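Local coordinates for L-talarate/galactarate dehydratase (Salmonella typhimurium, PDB 2PP1), which catalyses the magnesium-dependent dehydration of L-talarate and galactarate to 5-keto-4-deoxy-D-glucarate and, in competition, epimerises L-talarate to galactarate, at residues A[195-200]-A[226-231]; A[157-162]-A[343-348]; A[58-63]-A[80-85]; A[249-254]-A[270-275]. All blocks are in the same frame, centred on the assembly; numbering follows the deposited sequence.

Contact 1: residues A[195-200]-A[226-231]. With MG (magnesium ion), chain G; LLH ((2R,3S,4R)-2,3,4-trihydroxy-5-(hydroxyamino)-5-oxopentanoic acid), chain H.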
# COMPACT_ATOMS: atom_id res chain seq x y z
N LYS A 195 -15.40 -18.82 18.91
CA LYS A 195 -14.05 -19.31 19.11
C LYS A 195 -13.97 -19.80 20.56
O LYS A 195 -14.35 -19.08 21.48
CB LYS A 195 -13.00 -18.22 18.87
CG LYS A 195 -11.55 -18.75 18.93
CD LYS A 195 -10.54 -17.67 19.32
CE LYS A 195 -10.02 -16.90 18.13
NZ LYS A 195 -9.05 -15.85 18.53
N LEU A 196 -13.47 -21.02 20.74
CA LEU A 196 -13.35 -21.61 22.06
C LEU A 196 -11.88 -21.71 22.46
O LEU A 196 -11.05 -22.18 21.67
CB LEU A 196 -13.97 -23.01 22.07
CG LEU A 196 -13.89 -23.76 23.41
CD1 LEU A 196 -14.73 -23.04 24.46
CD2 LEU A 196 -14.39 -25.18 23.21
N LYS A 197 -11.56 -21.27 23.67
CA LYS A 197 -10.19 -21.37 24.16
C LYS A 197 -9.89 -22.81 24.55
O LYS A 197 -10.69 -23.46 25.23
CB LYS A 197 -9.97 -20.46 25.37
CG LYS A 197 -10.05 -18.97 25.08
CD LYS A 197 -8.96 -18.56 24.09
CE LYS A 197 -8.86 -17.05 24.00
NZ LYS A 197 -7.66 -16.61 23.25
N VAL A 198 -8.74 -23.33 24.11
CA VAL A 198 -8.33 -24.69 24.47
C VAL A 198 -6.86 -24.65 24.85
O VAL A 198 -6.29 -23.58 25.00
CB VAL A 198 -8.54 -25.69 23.30
CG1 VAL A 198 -10.02 -25.77 22.94
CG2 VAL A 198 -7.73 -25.26 22.08
N GLY A 199 -6.25 -25.82 25.01
CA GLY A 199 -4.84 -25.84 25.36
C GLY A 199 -4.56 -25.99 26.84
O GLY A 199 -3.43 -25.73 27.28
N GLN A 200 -5.55 -26.39 27.63
CA GLN A 200 -5.33 -26.58 29.05
C GLN A 200 -4.65 -27.94 29.27
O GLN A 200 -4.71 -28.82 28.41
CB GLN A 200 -6.64 -26.53 29.82
CG GLN A 200 -7.58 -27.68 29.51
CD GLN A 200 -8.83 -27.63 30.37
OE1 GLN A 200 -8.76 -27.78 31.59
NE2 GLN A 200 -9.97 -27.40 29.74
N ASP A 226 -8.63 -21.92 20.00
CA ASP A 226 -7.42 -21.14 20.24
C ASP A 226 -6.65 -21.71 21.43
O ASP A 226 -7.14 -21.68 22.57
CB ASP A 226 -7.83 -19.70 20.54
CG ASP A 226 -6.66 -18.75 20.61
OD1 ASP A 226 -5.50 -19.20 20.72
OD2 ASP A 226 -6.92 -17.53 20.57
N ALA A 227 -5.44 -22.21 21.18
CA ALA A 227 -4.61 -22.79 22.24
C ALA A 227 -3.65 -21.81 22.91
O ALA A 227 -3.01 -22.14 23.90
CB ALA A 227 -3.82 -23.99 21.68
N ASN A 228 -3.56 -20.60 22.36
CA ASN A 228 -2.67 -19.59 22.92
C ASN A 228 -1.25 -20.10 23.22
O ASN A 228 -0.69 -19.83 24.29
CB ASN A 228 -3.29 -18.98 24.18
CG ASN A 228 -4.38 -17.96 23.87
OD1 ASN A 228 -4.10 -16.86 23.42
ND2 ASN A 228 -5.64 -18.34 24.08
N GLN A 229 -0.69 -20.84 22.25
CA GLN A 229 0.66 -21.39 22.31
C GLN A 229 0.91 -22.47 23.36
O GLN A 229 2.05 -22.86 23.56
CB GLN A 229 1.69 -20.28 22.58
CG GLN A 229 1.53 -19.00 21.79
CD GLN A 229 2.53 -17.93 22.23
OE1 GLN A 229 3.74 -18.06 22.00
NE2 GLN A 229 2.04 -16.88 22.88
N GLN A 230 -0.14 -22.98 23.98
CA GLN A 230 0.09 -23.94 25.06
C GLN A 230 0.34 -25.43 24.80
O GLN A 230 0.44 -26.20 25.76
CB GLN A 230 -1.00 -23.78 26.11
CG GLN A 230 -0.98 -22.39 26.72
CD GLN A 230 0.43 -21.90 27.01
OE1 GLN A 230 1.01 -21.12 26.24
NE2 GLN A 230 1.00 -22.37 28.11
N TRP A 231 0.44 -25.84 23.54
CA TRP A 231 0.71 -27.25 23.28
C TRP A 231 2.12 -27.41 22.77
O TRP A 231 2.69 -26.47 22.23
CB TRP A 231 -0.22 -27.84 22.21
CG TRP A 231 -1.66 -27.99 22.61
CD1 TRP A 231 -2.15 -28.39 23.82
CD2 TRP A 231 -2.79 -27.86 21.74
NE1 TRP A 231 -3.52 -28.52 23.76
CE2 TRP A 231 -3.93 -28.20 22.49
CE3 TRP A 231 -2.94 -27.49 20.40
CZ2 TRP A 231 -5.22 -28.18 21.94
CZ3 TRP A 231 -4.21 -27.47 19.85
CH2 TRP A 231 -5.34 -27.81 20.63
MG MG G . -5.74 -15.68 19.93
O5A LLH H . -6.31 -13.39 28.21
C5 LLH H . -5.51 -12.98 27.33
O5B LLH H . -4.25 -13.04 27.40
C4 LLH H . -6.10 -12.35 26.06
O4 LLH H . -7.49 -12.06 26.23
C3 LLH H . -5.87 -13.29 24.87
O3 LLH H . -6.44 -14.58 25.15
C2 LLH H . -6.49 -12.76 23.56
O2 LLH H . -5.72 -11.60 23.22
C1 LLH H . -6.48 -13.75 22.37
O1 LLH H . -5.53 -14.50 22.17
N LLH H . -7.58 -13.76 21.59
ON LLH H . -7.58 -14.26 20.30
O HOH W 1 -1.17 -27.47 27.34
O HOH W 2 -5.38 -29.26 25.61
O HOH W 3 -4.05 -16.83 20.08

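Contact 2: residues A[157-162]-A[343-348]. With LLH ((2R,3S,4R)-2,3,4-trihydroxy-5-(hydroxyamino)-5-oxopentanoic acid), chain H.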
# COMPACT_ATOMS: atom_id res chain seq x y z
N ALA A 157 -12.24 -0.38 -0.09
CA ALA A 157 -12.83 -1.59 0.46
C ALA A 157 -13.23 -2.60 -0.60
O ALA A 157 -13.48 -2.25 -1.77
CB ALA A 157 -14.05 -1.23 1.30
N HIS A 158 -13.26 -3.86 -0.18
CA HIS A 158 -13.64 -4.98 -1.03
C HIS A 158 -14.99 -5.49 -0.55
O HIS A 158 -15.64 -6.29 -1.22
CB HIS A 158 -12.61 -6.10 -0.95
CG HIS A 158 -11.42 -5.89 -1.84
ND1 HIS A 158 -11.48 -6.10 -3.21
CD2 HIS A 158 -10.17 -5.47 -1.57
CE1 HIS A 158 -10.30 -5.81 -3.73
NE2 HIS A 158 -9.49 -5.43 -2.76
N ARG A 159 -15.39 -5.03 0.63
CA ARG A 159 -16.67 -5.41 1.22
C ARG A 159 -17.11 -4.32 2.19
O ARG A 159 -16.28 -3.58 2.71
CB ARG A 159 -16.55 -6.76 1.96
CG ARG A 159 -15.54 -6.76 3.10
CD ARG A 159 -15.21 -8.19 3.52
NE ARG A 159 -14.60 -8.95 2.43
CZ ARG A 159 -13.36 -8.77 1.98
NH1 ARG A 159 -12.57 -7.86 2.53
NH2 ARG A 159 -12.91 -9.51 0.98
N ASP A 160 -18.41 -4.22 2.43
CA ASP A 160 -18.93 -3.19 3.32
C ASP A 160 -19.23 -3.69 4.72
O ASP A 160 -19.74 -2.94 5.56
CB ASP A 160 -20.16 -2.54 2.69
CG ASP A 160 -19.85 -1.89 1.35
OD1 ASP A 160 -18.81 -1.20 1.25
OD2 ASP A 160 -20.64 -2.08 0.39
N SER A 161 -18.93 -4.96 4.96
CA SER A 161 -19.11 -5.57 6.27
C SER A 161 -18.23 -6.82 6.27
O SER A 161 -17.86 -7.32 5.21
CB SER A 161 -20.58 -5.95 6.49
OG SER A 161 -21.04 -6.89 5.55
N VAL A 162 -17.86 -7.31 7.46
CA VAL A 162 -17.01 -8.49 7.52
C VAL A 162 -17.50 -9.53 8.53
O VAL A 162 -17.98 -9.17 9.61
CB VAL A 162 -15.53 -8.11 7.84
CG1 VAL A 162 -15.15 -6.81 7.14
CG2 VAL A 162 -15.31 -8.00 9.31
N LEU A 343 -9.10 -11.10 0.03
CA LEU A 343 -9.79 -12.37 0.28
C LEU A 343 -10.74 -12.22 1.47
O LEU A 343 -10.51 -11.38 2.34
CB LEU A 343 -8.77 -13.49 0.53
CG LEU A 343 -7.71 -13.66 -0.57
CD1 LEU A 343 -6.85 -14.88 -0.27
CD2 LEU A 343 -8.40 -13.84 -1.94
N GLU A 344 -11.80 -13.03 1.51
CA GLU A 344 -12.79 -12.95 2.59
C GLU A 344 -12.13 -13.16 3.96
O GLU A 344 -11.60 -14.24 4.25
CB GLU A 344 -13.89 -14.00 2.35
CG GLU A 344 -15.20 -13.79 3.14
CD GLU A 344 -16.03 -12.57 2.70
OE1 GLU A 344 -16.08 -12.26 1.49
OE2 GLU A 344 -16.66 -11.93 3.57
N PRO A 345 -12.16 -12.13 4.83
CA PRO A 345 -11.56 -12.19 6.17
C PRO A 345 -12.54 -12.45 7.30
O PRO A 345 -13.73 -12.62 7.08
CB PRO A 345 -10.92 -10.82 6.30
CG PRO A 345 -12.00 -9.94 5.70
CD PRO A 345 -12.50 -10.73 4.48
N TRP A 346 -12.00 -12.47 8.51
CA TRP A 346 -12.80 -12.65 9.72
C TRP A 346 -12.41 -11.55 10.69
O TRP A 346 -11.25 -11.12 10.71
CB TRP A 346 -12.52 -14.00 10.39
CG TRP A 346 -13.32 -15.13 9.85
CD1 TRP A 346 -12.96 -16.00 8.85
CD2 TRP A 346 -14.64 -15.52 10.26
NE1 TRP A 346 -13.96 -16.90 8.62
CE2 TRP A 346 -15.01 -16.63 9.47
CE3 TRP A 346 -15.54 -15.04 11.22
CZ2 TRP A 346 -16.24 -17.27 9.61
CZ3 TRP A 346 -16.77 -15.67 11.36
CH2 TRP A 346 -17.11 -16.78 10.56
N LEU A 347 -13.36 -11.09 11.49
CA LEU A 347 -13.12 -10.04 12.47
C LEU A 347 -13.38 -10.64 13.84
O LEU A 347 -14.34 -11.38 14.03
CB LEU A 347 -14.06 -8.86 12.23
CG LEU A 347 -13.87 -7.63 13.10
CD1 LEU A 347 -12.60 -6.92 12.71
CD2 LEU A 347 -15.08 -6.68 12.92
N GLU A 348 -12.51 -10.34 14.80
CA GLU A 348 -12.64 -10.87 16.15
C GLU A 348 -13.37 -9.91 17.08
O GLU A 348 -13.03 -8.73 17.17
CB GLU A 348 -11.26 -11.21 16.72
CG GLU A 348 -11.26 -11.70 18.16
CD GLU A 348 -9.91 -12.33 18.57
OE1 GLU A 348 -8.85 -11.86 18.12
OE2 GLU A 348 -9.93 -13.29 19.37
O5A LLH H . -6.31 -13.39 28.21
C5 LLH H . -5.51 -12.98 27.33
O5B LLH H . -4.25 -13.04 27.40
C4 LLH H . -6.10 -12.35 26.06
O4 LLH H . -7.49 -12.06 26.23
C3 LLH H . -5.87 -13.29 24.87
O3 LLH H . -6.44 -14.58 25.15
C2 LLH H . -6.49 -12.76 23.56
O2 LLH H . -5.72 -11.60 23.22
C1 LLH H . -6.48 -13.75 22.37
O1 LLH H . -5.53 -14.50 22.17
N LLH H . -7.58 -13.76 21.59
ON LLH H . -7.58 -14.26 20.30

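Contact 3: residues A[58-63]-A[80-85]. With LLH ((2R,3S,4R)-2,3,4-trihydroxy-5-(hydroxyamino)-5-oxopentanoic acid), chain H.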
# COMPACT_ATOMS: atom_id res chain seq x y z
N THR A 58 -6.72 -8.90 34.51
CA THR A 58 -7.72 -8.12 35.25
C THR A 58 -7.95 -6.73 34.70
O THR A 58 -8.84 -6.00 35.16
CB THR A 58 -7.33 -7.99 36.73
OG1 THR A 58 -6.07 -7.31 36.84
CG2 THR A 58 -7.22 -9.37 37.37
N GLU A 59 -7.16 -6.34 33.71
CA GLU A 59 -7.32 -5.02 33.11
C GLU A 59 -6.56 -4.95 31.80
O GLU A 59 -5.75 -5.83 31.50
CB GLU A 59 -6.79 -3.94 34.06
CG GLU A 59 -5.28 -3.86 34.10
CD GLU A 59 -4.76 -2.84 35.09
OE1 GLU A 59 -5.54 -1.94 35.49
OE2 GLU A 59 -3.57 -2.91 35.46
N VAL A 60 -6.83 -3.91 31.02
CA VAL A 60 -6.14 -3.73 29.76
C VAL A 60 -5.61 -2.31 29.65
O VAL A 60 -6.35 -1.35 29.85
CB VAL A 60 -7.07 -4.00 28.55
CG1 VAL A 60 -6.31 -3.80 27.24
CG2 VAL A 60 -7.63 -5.42 28.64
N ALA A 61 -4.32 -2.17 29.37
CA ALA A 61 -3.73 -0.85 29.22
C ALA A 61 -4.11 -0.33 27.85
O ALA A 61 -4.06 -1.08 26.86
CB ALA A 61 -2.21 -0.93 29.34
N ILE A 62 -4.49 0.94 27.78
CA ILE A 62 -4.86 1.57 26.52
C ILE A 62 -4.04 2.86 26.39
O ILE A 62 -4.13 3.74 27.24
CB ILE A 62 -6.36 1.93 26.50
CG1 ILE A 62 -7.21 0.68 26.75
CG2 ILE A 62 -6.72 2.60 25.17
CD1 ILE A 62 -7.19 -0.32 25.60
N ILE A 63 -3.22 2.95 25.33
CA ILE A 63 -2.41 4.14 25.11
C ILE A 63 -3.05 4.90 23.95
O ILE A 63 -3.14 4.39 22.82
CB ILE A 63 -0.95 3.79 24.75
CG1 ILE A 63 -0.30 3.00 25.89
CG2 ILE A 63 -0.16 5.08 24.52
CD1 ILE A 63 -0.68 1.54 25.93
N TYR A 80 -2.38 -0.93 22.88
CA TYR A 80 -2.77 -1.44 24.17
C TYR A 80 -1.78 -2.47 24.64
O TYR A 80 -0.84 -2.83 23.92
CB TYR A 80 -4.13 -2.14 24.05
CG TYR A 80 -4.02 -3.47 23.31
CD1 TYR A 80 -3.78 -4.66 23.99
CD2 TYR A 80 -4.05 -3.51 21.91
CE1 TYR A 80 -3.57 -5.87 23.30
CE2 TYR A 80 -3.85 -4.70 21.21
CZ TYR A 80 -3.60 -5.88 21.91
OH TYR A 80 -3.38 -7.06 21.23
N SER A 81 -2.01 -2.96 25.85
CA SER A 81 -1.17 -4.00 26.41
C SER A 81 -2.00 -4.83 27.37
O SER A 81 -2.72 -4.29 28.21
CB SER A 81 0.04 -3.42 27.14
OG SER A 81 0.83 -4.48 27.67
N LYS A 82 -1.93 -6.15 27.20
CA LYS A 82 -2.63 -7.06 28.10
C LYS A 82 -1.50 -7.58 28.96
O LYS A 82 -0.66 -8.36 28.50
CB LYS A 82 -3.31 -8.19 27.32
CG LYS A 82 -4.48 -7.70 26.45
CD LYS A 82 -5.25 -8.86 25.80
CE LYS A 82 -6.37 -8.34 24.88
NZ LYS A 82 -7.18 -9.41 24.24
N ARG A 83 -1.48 -7.10 30.21
CA ARG A 83 -0.45 -7.39 31.21
C ARG A 83 0.65 -6.36 31.02
O ARG A 83 0.44 -5.37 30.32
CB ARG A 83 0.07 -8.84 31.10
CG ARG A 83 -1.01 -9.87 31.43
CD ARG A 83 -0.49 -11.29 31.51
NE ARG A 83 -1.57 -12.22 31.85
CZ ARG A 83 -2.49 -12.66 30.99
NH1 ARG A 83 -2.46 -12.26 29.72
NH2 ARG A 83 -3.44 -13.50 31.39
N ALA A 84 1.82 -6.57 31.61
CA ALA A 84 2.89 -5.58 31.53
C ALA A 84 3.28 -5.12 30.12
O ALA A 84 3.45 -5.93 29.21
CB ALA A 84 4.12 -6.08 32.25
N GLY A 85 3.41 -3.80 29.96
CA GLY A 85 3.79 -3.23 28.68
C GLY A 85 3.24 -1.83 28.48
O GLY A 85 3.86 -1.00 27.80
O5A LLH H . -6.31 -13.39 28.21
C5 LLH H . -5.51 -12.98 27.33
O5B LLH H . -4.25 -13.04 27.40
C4 LLH H . -6.10 -12.35 26.06
O4 LLH H . -7.49 -12.06 26.23
C3 LLH H . -5.87 -13.29 24.87
O3 LLH H . -6.44 -14.58 25.15
C2 LLH H . -6.49 -12.76 23.56
O2 LLH H . -5.72 -11.60 23.22
C1 LLH H . -6.48 -13.75 22.37
O1 LLH H . -5.53 -14.50 22.17
N LLH H . -7.58 -13.76 21.59
ON LLH H . -7.58 -14.26 20.30
O HOH W 4 -3.13 -6.06 32.13

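Contact 4: residues A[249-254]-A[270-275]. With MG (magnesium ion), chain G.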
# COMPACT_ATOMS: atom_id res chain seq x y z
N ILE A 249 -13.09 -23.78 11.61
CA ILE A 249 -12.65 -22.81 10.62
C ILE A 249 -11.13 -22.73 10.74
O ILE A 249 -10.43 -22.48 9.75
CB ILE A 249 -13.27 -21.40 10.87
CG1 ILE A 249 -14.79 -21.49 10.86
CG2 ILE A 249 -12.79 -20.43 9.79
CD1 ILE A 249 -15.36 -22.00 9.54
N TRP A 250 -10.63 -22.91 11.96
CA TRP A 250 -9.19 -22.91 12.19
C TRP A 250 -8.81 -23.30 13.61
O TRP A 250 -9.65 -23.29 14.52
CB TRP A 250 -8.56 -21.55 11.84
CG TRP A 250 -8.83 -20.43 12.82
CD1 TRP A 250 -8.48 -20.38 14.14
CD2 TRP A 250 -9.48 -19.18 12.53
NE1 TRP A 250 -8.87 -19.17 14.69
CE2 TRP A 250 -9.49 -18.42 13.72
CE3 TRP A 250 -10.06 -18.62 11.38
CZ2 TRP A 250 -10.05 -17.14 13.80
CZ3 TRP A 250 -10.62 -17.34 11.46
CH2 TRP A 250 -10.61 -16.62 12.66
N ILE A 251 -7.54 -23.65 13.78
CA ILE A 251 -6.96 -23.98 15.08
C ILE A 251 -5.94 -22.86 15.20
O ILE A 251 -5.08 -22.70 14.34
CB ILE A 251 -6.25 -25.36 15.06
CG1 ILE A 251 -7.28 -26.47 14.79
CG2 ILE A 251 -5.56 -25.61 16.40
CD1 ILE A 251 -6.66 -27.84 14.55
N GLU A 252 -6.05 -22.07 16.26
CA GLU A 252 -5.17 -20.92 16.43
C GLU A 252 -4.08 -21.11 17.47
O GLU A 252 -4.29 -21.71 18.52
CB GLU A 252 -6.04 -19.71 16.80
CG GLU A 252 -5.27 -18.42 17.01
CD GLU A 252 -6.20 -17.23 17.15
OE1 GLU A 252 -7.40 -17.38 16.82
OE2 GLU A 252 -5.74 -16.15 17.56
N GLU A 253 -2.91 -20.54 17.18
CA GLU A 253 -1.75 -20.64 18.06
C GLU A 253 -1.58 -21.98 18.76
O GLU A 253 -1.53 -22.04 19.99
CB GLU A 253 -1.78 -19.53 19.12
CG GLU A 253 -1.60 -18.15 18.53
CD GLU A 253 -1.11 -17.15 19.55
OE1 GLU A 253 -1.83 -16.86 20.52
OE2 GLU A 253 0.02 -16.66 19.38
N PRO A 254 -1.51 -23.07 17.99
CA PRO A 254 -1.34 -24.38 18.63
C PRO A 254 0.01 -24.46 19.34
O PRO A 254 0.15 -25.17 20.34
CB PRO A 254 -1.43 -25.36 17.45
CG PRO A 254 -0.85 -24.55 16.31
CD PRO A 254 -1.55 -23.21 16.52
N LEU A 270 -2.53 -31.24 8.57
CA LEU A 270 -3.98 -31.23 8.78
C LEU A 270 -4.73 -30.49 7.68
O LEU A 270 -4.20 -29.57 7.06
CB LEU A 270 -4.30 -30.57 10.12
CG LEU A 270 -3.62 -31.15 11.37
CD1 LEU A 270 -3.79 -30.18 12.53
CD2 LEU A 270 -4.23 -32.50 11.70
N ASP A 271 -5.98 -30.90 7.44
CA ASP A 271 -6.80 -30.22 6.45
C ASP A 271 -7.34 -28.96 7.14
O ASP A 271 -7.51 -27.92 6.52
CB ASP A 271 -7.96 -31.12 5.98
CG ASP A 271 -7.53 -32.11 4.89
OD1 ASP A 271 -6.38 -32.04 4.42
OD2 ASP A 271 -8.35 -32.97 4.51
N THR A 272 -7.60 -29.07 8.44
CA THR A 272 -8.10 -27.93 9.21
C THR A 272 -7.10 -26.79 9.11
O THR A 272 -5.89 -27.00 9.24
CB THR A 272 -8.29 -28.27 10.69
OG1 THR A 272 -9.28 -29.29 10.82
CG2 THR A 272 -8.77 -27.05 11.45
N PRO A 273 -7.59 -25.58 8.83
CA PRO A 273 -6.65 -24.45 8.73
C PRO A 273 -5.95 -24.15 10.05
O PRO A 273 -6.49 -24.40 11.14
CB PRO A 273 -7.55 -23.31 8.28
CG PRO A 273 -8.60 -24.01 7.47
CD PRO A 273 -8.92 -25.20 8.33
N ILE A 274 -4.74 -23.63 9.93
CA ILE A 274 -3.96 -23.24 11.09
C ILE A 274 -3.86 -21.72 11.06
O ILE A 274 -3.66 -21.13 9.99
CB ILE A 274 -2.55 -23.85 11.05
CG1 ILE A 274 -2.64 -25.37 11.13
CG2 ILE A 274 -1.71 -23.31 12.22
CD1 ILE A 274 -3.31 -25.88 12.40
N ALA A 275 -4.00 -21.09 12.22
CA ALA A 275 -3.93 -19.64 12.29
C ALA A 275 -2.95 -19.19 13.38
O ALA A 275 -2.84 -19.84 14.42
CB ALA A 275 -5.33 -19.06 12.56
MG MG G . -5.74 -15.68 19.93
O HOH W 3 -4.05 -16.83 20.08

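Contact 1: residues A[195-200]-A[226-231]
K197 and D226 pair as a parallel bridge, D226 N donating to L196 O and V198 N to D226 O, the latter bond 2.8 Å long and almost straight at 176°. The side chains of K197 and D226 lie side by side and run the same way. K197 bends at its second torsion (chi2 -62°), and NZ arrives above the carboxylate plane to form a salt bridge of 2.9 Å with D226 OD2. That same oxygen binds the magnesium ion at 2.3 Å, while OD1 accepts the backbone N-H of N228 in an Asx turn, which helps fix the rotation of the carboxylate. These are the C-terminal ends of the second and third strands of the enolase-superfamily barrel, where metal ligands and general bases stand. K197, the proton acceptor, also donates to O3 of the bound hydroxamate at 3.0 Å. K195 crosses D226 obliquely with only a weak 3.4 Å bond from NZ to OD2; its stronger salt bridges go to E252 and E348. Away from the metal, G199 CA sits 3.4 Å from W231 NE1, with V198 CG2 against CH2 of the same indole. One water joins G199 O to Q230 O, and another links W231 NE1 to Q200 O.

Contact 2: residues A[157-162]-A[343-348]
V162 and L347 make the tight end of this contact, their side chains crossing at about a right angle with V162 CG2 only 3.3 Å from L347 CB, closer than usual for two carbons. The methyl also lies 3.9 Å from L347 CD2, and S338 and L335 of helix 331-340 help to enclose the pair. Strands 161-166 and 346-349 are parallel neighbours that meet where the barrel closes, 161-166 bonding on to strand 194-197 and 346-349 to strand 324-325. Toward the partly exposed end the fit becomes polar and looser. R159 bends at chi3 (61°), bringing its guanidinium face over P345 CD, which stands 3.2 Å above its centre. E344 reaches the same arginine less closely, as a long salt bridge of 3.7 Å between R159 NE and E344 OE1, with the two planar groups nearly perpendicular at 87°. Each charge has a stronger partner elsewhere, R159 NH1 on the carbonyl of Y341 and E344 OE2 on R367. Further along strand 346-349, E348 OE2 comes within 2.7 Å of the hydroxamate oxygen ON. The chemistry implies that R159 and P345 are held mainly by van der Waals contact of CD against the guanidinium face, the long ion pair probably adding modest attraction.

Contact 3: residues A[58-63]-A[80-85]
Y80 and I62 share a face of the sheet: chi1 of 72° sets Y80 CG between its N and carbonyl carbon, leading the ring away toward the active site, while I62 bends (chi2 -70°) to set CD1 3.9 Å from Y80 CB. I63 CD1 adds a contact to Y80 CA, and V60 CG1 lies beside the backbone of S81 at 3.8 Å from its O. The backbones form an antiparallel ladder. A61 and S81 are its hydrogen-bonded pair, A61 N donating to S81 O at 2.9 Å and S81 N to A61 O at 3.0 Å, and I62 and Y80 follow as a non-hydrogen-bonded pair. On the face carrying A61 and S81, the two CB atoms are 4.0 Å apart. S81 OG then donates to R83 O, tying down the start of the loop, and a water spans E59 O and R83 N.

Beyond the ladder, two substrate-binding residues reach the bound hydroxamate. K82, fully extended past CG, donates from NZ to O2 at 2.8 Å and weakly to O4; F329 and F350 hold the same ammonium by cation-pi interactions. R83 NH1 makes a nearly straight bond (165°) to O5B, with the ligand carboxylate at the guanidinium edge, and its NH2 bonds to K55 O. Y80 OH is hydrogen-bonded to D301, the residue credited with raising the basicity of the active-site histidine. This hairpin belongs to the N-terminal domain: strand 57-69 is flanked by 74-81 and 28-40, the Y80 ring touches helix 302-305, and R83 packs against helix 47-50.

Contact 4: residues A[249-254]-A[270-275]
A right-handed beta-alpha-beta crossover of the barrel, strand 251-252 through helix 260-269 to strand 274-276, brings I251 and E252 alongside I274 and A275. Three backbone bonds tie the parallel strands: I251 N to P273 O, A275 N to I251 O, and E253 N to A275 O, the last 2.8 Å long. On the face holding E252 and A275, the alanine methyl rests over the W250 indole in a CH-pi contact, 3.9 Å from the centroid of the five-membered ring. W250 reaches it by turning CG between its backbone N and carbonyl carbon (chi1 73°), and W346 and Y165 meet the indole edge-to-face. On the face of I251 and I274, I274 CD1 lies 4.0 Å from I251 CB; the I251 side chain crosses that of T272 at about a right angle, CG1 to CG2 3.7 Å. With CG anti to its backbone N (chi1 -180°) and extended beyond, E252 brings OE2 to the magnesium ion at 2.4 Å. Its other oxygen, OE1, accepts from W250 NE1 at 3.1 Å and is also held by K195 and Q299. The indole acts as a second-shell partner that helps to orient a metal ligand, and the K195 charge probably favours the ionised carboxylate.

How the contacts relate
Contacts 1 and 4 lie in the buried parallel sheet, their centres 11 Å apart; they share the magnesium ion and one of its waters, and K195 NZ joins E252 OE1 across them in a salt bridge. Contact 2 lies where the barrel closes and is only partly buried. It touches contact 1 through K195 and E348, and contact 4 where W346 meets W250. Contact 3 is buried but comes from the N-terminal domain, with its nearest atoms about 7 Å from contacts 1 and 2. The chemistry follows location: carboxylates and lysines around the metal in the barrel, cationic side chains toward the ligand from the hairpin, and mostly van der Waals fit, with one long ion pair, in contact 2.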